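Local atomic coordinates of putative glycoside hydrolase (Bacteroides thetaiotaomicron VPI-5482, PDB entry 3HBZ), a protein that is of unknown function but binds calcium ions and may act in carbohydrate metabolism, perhaps as a glycoside hydrolase. Residues A[59-62]-A[63-66]; A[139-142]-A[143-146]. All coordinates share one frame; numbering follows the deposited sequence.

Contact 1. Residues A[59-62]-A[63-66]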
# COMPACT_ATOMS: atom_id res chain seq x y z
N ASP A 59 8.38 22.15 -14.32
CA ASP A 59 7.57 22.76 -15.39
C ASP A 59 6.28 21.98 -15.41
O ASP A 59 6.30 20.78 -15.60
CB ASP A 59 8.28 22.63 -16.72
CG ASP A 59 7.49 23.23 -17.89
OD1 ASP A 59 6.83 24.25 -17.71
OD2 ASP A 59 7.54 22.67 -19.00
N PRO A 60 5.14 22.66 -15.19
CA PRO A 60 5.04 24.06 -14.89
C PRO A 60 5.55 24.34 -13.48
O PRO A 60 5.79 23.41 -12.73
CB PRO A 60 3.54 24.36 -15.02
CG PRO A 60 2.90 23.11 -14.72
CD PRO A 60 3.82 22.02 -15.22
N PRO A 61 5.75 25.63 -13.13
CA PRO A 61 6.43 25.90 -11.86
C PRO A 61 5.59 25.56 -10.62
O PRO A 61 4.33 25.48 -10.70
CB PRO A 61 6.73 27.41 -11.91
CG PRO A 61 6.46 27.84 -13.35
CD PRO A 61 5.50 26.85 -13.92
N SER A 62 6.28 25.37 -9.49
CA SER A 62 5.62 25.15 -8.20
C SER A 62 4.61 26.24 -7.96
O SER A 62 4.89 27.40 -8.19
CB SER A 62 6.65 25.13 -7.05
OG SER A 62 6.02 24.81 -5.81
N GLY A 63 3.42 25.87 -7.48
CA GLY A 63 2.39 26.84 -7.19
C GLY A 63 1.53 27.20 -8.40
O GLY A 63 0.73 28.12 -8.32
N THR A 64 1.69 26.51 -9.53
CA THR A 64 0.78 26.72 -10.66
C THR A 64 -0.60 26.12 -10.33
O THR A 64 -0.68 24.97 -9.89
CB THR A 64 1.31 26.07 -11.96
OG1 THR A 64 2.61 26.58 -12.27
CG2 THR A 64 0.35 26.35 -13.16
N ALA A 65 -1.66 26.89 -10.57
CA ALA A 65 -3.03 26.43 -10.38
C ALA A 65 -3.39 25.54 -11.57
O ALA A 65 -3.13 25.91 -12.72
CB ALA A 65 -4.05 27.65 -10.30
N ARG A 66 -3.99 24.39 -11.29
CA ARG A 66 -4.43 23.50 -12.35
C ARG A 66 -5.69 22.80 -11.95
O ARG A 66 -6.06 22.80 -10.77
CB ARG A 66 -3.36 22.47 -12.69
CG ARG A 66 -1.94 23.01 -12.64
CD ARG A 66 -0.92 21.92 -12.99
NE ARG A 66 -0.88 21.65 -14.43
CZ ARG A 66 -0.00 20.84 -15.00
NH1 ARG A 66 0.92 20.23 -14.28
NH2 ARG A 66 -0.03 20.65 -16.30
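P61 and T64 stand at the two ends of a tight turn and are joined by a pair of hydrogen bonds that share one acceptor. The backbone bond, from T64 N to P61 O at 3.1 Å, closes a type II beta turn. Beside it, T64 OG1 donates to P61 O at 2.6 Å, meeting the oxygen 20° out of the carbonyl plane. The hydroxyl can bend back this way because OG1 lies beside its own backbone N (chi1 -56°), so both donors of the threonine face the same carbonyl. Between them, S62 and G63 form the corner. Glycine suits its place because a side chain at these backbone angles would jam against the carbonyl oxygen of S62, while S62 OG is hydrogen-bonded to F50 N.

The other contacts within 59-66 are van der Waals ones. P60, entered through a cis peptide bond, has its CB 3.7 Å from T64 OG1. Its CG sits over one face of the R66 guanidinium, toward the rim and 3.5 Å from NH1. A bend at chi3 (75°) helps bring that flat group to the proline ring. Beyond these residues, R66 NH1 is hydrogen-bonded to Q73 O and the charge also meets Y74 in a cation-pi contact. A valine in place of T64 would remove OG1 and would probably leave P61 O with the backbone N-H as its single donor within the turn. The chemistry thus implies a turn fastened by backbone and hydroxyl together, with rigid prolines limiting the freedom of the incoming chain.

Contact 2. Residues A[139-142]-A[143-146]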
# COMPACT_ATOMS: atom_id res chain seq x y z
N PRO A 139 13.54 -10.16 -9.83
CA PRO A 139 12.44 -10.27 -10.80
C PRO A 139 12.85 -9.84 -12.22
O PRO A 139 13.64 -8.93 -12.37
CB PRO A 139 11.41 -9.30 -10.26
CG PRO A 139 12.23 -8.24 -9.53
CD PRO A 139 13.35 -9.04 -8.89
N LYS A 140 12.34 -10.54 -13.23
CA LYS A 140 12.53 -10.12 -14.61
C LYS A 140 11.33 -9.44 -15.22
O LYS A 140 11.51 -8.54 -16.02
CB LYS A 140 12.96 -11.33 -15.43
CG LYS A 140 14.38 -11.84 -14.96
CD LYS A 140 14.80 -13.09 -15.69
CE LYS A 140 16.30 -13.37 -15.59
NZ LYS A 140 16.72 -14.22 -16.75
N THR A 141 10.11 -9.85 -14.82
CA THR A 141 8.88 -9.32 -15.31
C THR A 141 7.87 -9.24 -14.14
O THR A 141 8.14 -9.72 -13.02
CB THR A 141 8.21 -10.21 -16.40
OG1 THR A 141 7.80 -11.42 -15.78
CG2 THR A 141 9.14 -10.48 -17.57
N ALA A 142 6.75 -8.60 -14.42
CA ALA A 142 5.73 -8.31 -13.43
C ALA A 142 5.29 -9.56 -12.69
O ALA A 142 5.02 -9.49 -11.50
CB ALA A 142 4.49 -7.58 -14.11
N ASP A 143 5.27 -10.69 -13.38
CA ASP A 143 4.88 -12.00 -12.80
C ASP A 143 5.88 -12.66 -11.85
O ASP A 143 5.57 -13.69 -11.26
CB ASP A 143 4.57 -12.99 -13.96
CG ASP A 143 3.12 -12.90 -14.39
OD1 ASP A 143 2.43 -11.96 -13.89
OD2 ASP A 143 2.65 -13.78 -15.15
N ASP A 144 7.08 -12.09 -11.74
CA ASP A 144 8.10 -12.64 -10.86
C ASP A 144 8.05 -11.99 -9.46
O ASP A 144 8.77 -12.39 -8.54
CB ASP A 144 9.49 -12.40 -11.46
CG ASP A 144 9.72 -13.11 -12.79
OD1 ASP A 144 9.09 -14.15 -13.06
OD2 ASP A 144 10.59 -12.62 -13.55
N TYR A 145 7.24 -10.95 -9.30
CA TYR A 145 7.14 -10.27 -8.03
C TYR A 145 6.22 -11.04 -7.04
O TYR A 145 5.46 -11.95 -7.43
CB TYR A 145 6.59 -8.87 -8.22
CG TYR A 145 7.59 -7.90 -8.81
CD1 TYR A 145 7.91 -7.93 -10.15
CD2 TYR A 145 8.19 -6.91 -7.99
CE1 TYR A 145 8.83 -7.02 -10.68
CE2 TYR A 145 9.13 -6.02 -8.51
CZ TYR A 145 9.45 -6.08 -9.85
OH TYR A 145 10.34 -5.17 -10.36
N PRO A 146 6.30 -10.69 -5.75
CA PRO A 146 5.45 -11.34 -4.75
C PRO A 146 3.96 -11.00 -4.90
O PRO A 146 3.10 -11.79 -4.47
CB PRO A 146 5.99 -10.80 -3.41
CG PRO A 146 7.44 -10.44 -3.73
CD PRO A 146 7.32 -9.81 -5.13
O HOH W 1 7.55 -13.91 -15.46
O HOH W 2 4.91 -10.89 -16.29
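P139 lies over one face of the Y145 ring, the two side chains crossing at a slant. P139 CB sits 3.8 Å from the ring centroid and 26° off the ring normal, which makes this a CH-pi contact, offset toward the CE1 side. P139 CG continues along the ring to Y145 CZ, 3.5 Å away. At the ring's edge, near its plane, T141 O approaches Y145 CD1 to 3.4 Å. Elsewhere the tyrosine rests on N130 and A134 of helix 130-134 and meets the ring of Y111, so a large aromatic suits this buried place.

D144 points its carboxylate back along the chain, with CG anti to its own carbonyl carbon (chi1 -64°). OD2 then takes two backbone N-H groups. K140 N, at 2.7 Å, comes in on the anti lone pair, whereas T141 N, at 3.1 Å, meets the oxygen from above the carboxylate plane. Two bonds on one oxygen would be expected to hold the carboxylate against rotation. The motif is a short 3-10 turn over A142-D144, closed by D144 N, which returns to T141 O at 2.9 Å, while the D144 carboxylate reaches back to the N-H groups ahead of the turn.

T141 OG1 works through solvent. Water 2 accepts from D143 N, 2.9 Å away, and is also bonded to OG1; water 1 donates to D144 OD1 and is hydrogen-bonded to T141 OG1 as well. An aspartate suits the end of this turn, since its carboxylate can reach back to K140 and T141, and its negative charge probably interacts favourably with their N-H groups. Y145 N makes a weak bond to A142 O as the chain leaves the turn for strand 147-150, and R164 NH2 bonds to the carbonyl oxygens of D143 and Y145.

How the contacts relate
From the N terminus, the chain meets contact 1 first, where it leaves strand 57-59, an outermost strand of a five-strand mixed sheet. The turn at 61-64, within residues 59-66, belongs to the loop leading to neighbouring strand 72-77, on which P60 and R66 rest. Backbone bonds of G63 with P48 and R66 with L46 join this loop to the chain just before strand 49-52. Contact 1 closes well before contact 2 opens. Residues 139-146 then turn between helix 130-134 and strand 147-150, within the putative carbohydrate metabolism domain, and lead into the antiparallel pair 147-150 and 158-165. The two neither nest nor cross, with centres about 36 Å and nearest atoms about 27 Å apart.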